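Local coordinates for hypothetical protein (Parabacteroides merdae, PDB 4OO3) that is a putative oxidoreductase that probably binds a nicotinamide adenine dinucleotide cofactor through an N-terminal Rossmann domain, its substrate being unknown, at residues D208-G213 with L273-E278. Numbering follows the deposited sequence.
Sequences DVNQQG and LKKDVE
A salt-bridge network built on a helix N-cap links Asp208 to Lys275 and Asp276. Asp208 precedes the short helix 209-212, and its OD1 accepts the capping bond from Asn210 N at 3.1 Å. Lys275 NZ meets Asp208 OD1 at 2.9 Å, coming over the opposite face of the carboxylate, 51° out of its plane. The other oxygen, Asp208 OD2, takes a nearly straight bond from Gln211 NE2 (2.9 Å, 171°), so both ends of the carboxylate are held. The lysine chain runs extended to CE and then bends at its last torsion (chi4 53°), which turns Lys275 NZ back to Asp276 OD2, 2.8 Å away. Placed between the two aspartates, the ammonium probably offsets the repulsion of their oxygens. A water bridges Asp276 OD2 to Val209 N, and beside the charged groups Leu273 CD2 packs on Asp208 CB at 3.6 Å. An asparagine in place of Asp208 would probably leave Lys275 without its charged mate across the contact, and Asn210 N or Gln211 NE2 without an acceptor. The contact ties helix 209-212 to the loop between helix 257-264 and strand 282-294; Val209 rests on Val284 of that strand, while Gln211 OE1 is hydrogen-bonded to Asn97 ND2, just before helix 98-110.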
loop_
_atom_site.group_PDB
_atom_site.type_symbol
_atom_site.label_atom_id
_atom_site.label_comp_id
_atom_site.label_asym_id
_atom_site.label_seq_id
_atom_site.Cartn_x
_atom_site.Cartn_y
_atom_site.Cartn_z
ATOM N N ASP A 208 8.352 -5.980 -15.675
ATOM C CA ASP A 208 7.971 -5.104 -16.784
ATOM C C ASP A 208 7.198 -3.921 -16.207
ATOM O O ASP A 208 6.043 -4.063 -15.785
ATOM C CB ASP A 208 7.112 -5.867 -17.797
ATOM C CG ASP A 208 6.751 -5.038 -19.032
ATOM O OD1 ASP A 208 7.165 -3.860 -19.149
ATOM O OD2 ASP A 208 6.037 -5.581 -19.897
ATOM N N VAL A 209 7.835 -2.753 -16.191
ATOM C CA VAL A 209 7.232 -1.552 -15.598
ATOM C C VAL A 209 5.977 -1.071 -16.331
ATOM O O VAL A 209 5.232 -0.257 -15.791
ATOM C CB VAL A 209 8.240 -0.376 -15.479
ATOM C CG1 VAL A 209 9.409 -0.762 -14.577
ATOM C CG2 VAL A 209 8.728 0.105 -16.847
ATOM N N ASN A 210 5.742 -1.562 -17.548
ATOM C CA ASN A 210 4.495 -1.265 -18.258
ATOM C C ASN A 210 3.301 -2.035 -17.689
ATOM O O ASN A 210 2.153 -1.647 -17.867
ATOM C CB ASN A 210 4.630 -1.578 -19.750
ATOM C CG ASN A 210 5.622 -0.668 -20.461
ATOM O OD1 ASN A 210 6.398 -1.121 -21.296
ATOM N ND2 ASN A 210 5.593 0.615 -20.140
ATOM N N GLN A 211 3.577 -3.138 -17.010
ATOM C CA GLN A 211 2.526 -3.980 -16.483
ATOM C C GLN A 211 2.423 -3.900 -14.965
ATOM O O GLN A 211 1.321 -3.918 -14.408
ATOM C CB GLN A 211 2.778 -5.408 -16.929
ATOM C CG GLN A 211 2.832 -5.548 -18.441
ATOM C CD GLN A 211 2.798 -6.993 -18.875
ATOM O OE1 GLN A 211 1.785 -7.668 -18.707
ATOM N NE2 GLN A 211 3.905 -7.482 -19.425
ATOM N N GLN A 212 3.570 -3.813 -14.298
ATOM C CA GLN A 212 3.597 -3.676 -12.853
ATOM C C GLN A 212 3.429 -2.214 -12.449
ATOM O O GLN A 212 2.872 -1.924 -11.399
ATOM C CB GLN A 212 4.909 -4.248 -12.302
ATOM C CG GLN A 212 5.112 -4.093 -10.804
ATOM C CD GLN A 212 4.016 -4.730 -9.964
ATOM O OE1 GLN A 212 3.415 -5.736 -10.346
ATOM N NE2 GLN A 212 3.767 -4.150 -8.800
ATOM N N GLY A 213 3.892 -1.303 -13.299
ATOM C CA GLY A 213 4.052 0.102 -12.934
ATOM C C GLY A 213 5.494 0.381 -12.542
ATOM O O GLY A 213 6.219 -0.524 -12.120
ATOM N N LEU A 273 10.247 -8.348 -22.423
ATOM C CA LEU A 273 11.199 -7.654 -21.551
ATOM C C LEU A 273 12.468 -7.204 -22.276
ATOM O O LEU A 273 13.263 -6.461 -21.712
ATOM C CB LEU A 273 11.587 -8.551 -20.370
ATOM C CG LEU A 273 10.574 -8.674 -19.229
ATOM C CD1 LEU A 273 11.082 -9.662 -18.192
ATOM C CD2 LEU A 273 10.291 -7.326 -18.579
ATOM N N LYS A 274 12.642 -7.641 -23.522
ATOM C CA LYS A 274 13.875 -7.390 -24.271
ATOM C C LYS A 274 14.144 -5.912 -24.534
ATOM O O LYS A 274 15.294 -5.520 -24.726
ATOM C CB LYS A 274 13.892 -8.177 -25.591
ATOM C CG LYS A 274 14.291 -9.640 -25.418
ATOM C CD LYS A 274 15.264 -10.103 -26.494
ATOM C CE LYS A 274 16.170 -11.223 -25.999
ATOM N NZ LYS A 274 15.412 -12.427 -25.553
ATOM N N LYS A 275 13.092 -5.098 -24.543
ATOM C CA LYS A 275 13.252 -3.639 -24.589
ATOM C C LYS A 275 14.086 -3.092 -23.418
ATOM O O LYS A 275 14.734 -2.058 -23.555
ATOM C CB LYS A 275 11.887 -2.945 -24.611
ATOM C CG LYS A 275 11.020 -3.197 -23.380
ATOM C CD LYS A 275 9.638 -2.593 -23.548
ATOM C CE LYS A 275 8.658 -3.158 -22.535
ATOM N NZ LYS A 275 9.132 -3.058 -21.121
ATOM N N ASP A 276 14.062 -3.793 -22.283
ATOM C CA ASP A 276 14.761 -3.372 -21.062
ATOM C C ASP A 276 16.096 -4.085 -20.823
ATOM O O ASP A 276 16.804 -3.761 -19.873
ATOM C CB ASP A 276 13.851 -3.605 -19.853
ATOM C CG ASP A 276 12.563 -2.819 -19.938
ATOM O OD1 ASP A 276 12.630 -1.627 -20.295
ATOM O OD2 ASP A 276 11.486 -3.392 -19.654
ATOM N N VAL A 277 16.433 -5.054 -21.669
ATOM C CA VAL A 277 17.701 -5.780 -21.551
ATOM C C VAL A 277 18.803 -5.052 -22.325
ATOM O O VAL A 277 18.543 -4.502 -23.394
ATOM C CB VAL A 277 17.560 -7.222 -22.080
ATOM C CG1 VAL A 277 18.882 -7.973 -21.981
ATOM C CG2 VAL A 277 16.468 -7.958 -21.320
ATOM N N GLU A 278 20.022 -5.052 -21.780
ATOM C CA GLU A 278 21.188 -4.442 -22.437
ATOM C C GLU A 278 22.208 -5.501 -22.888
ATOM O O GLU A 278 22.064 -6.073 -23.974
ATOM C CB GLU A 278 21.836 -3.402 -21.522
ATOM C CG GLU A 278 20.993 -2.145 -21.329
ATOM C CD GLU A 278 21.827 -0.894 -21.094
ATOM O OE1 GLU A 278 22.825 -0.693 -21.821
ATOM O OE2 GLU A 278 21.475 -0.101 -20.193
HETATM O O HOH W 1 10.524 -3.044 -17.096
#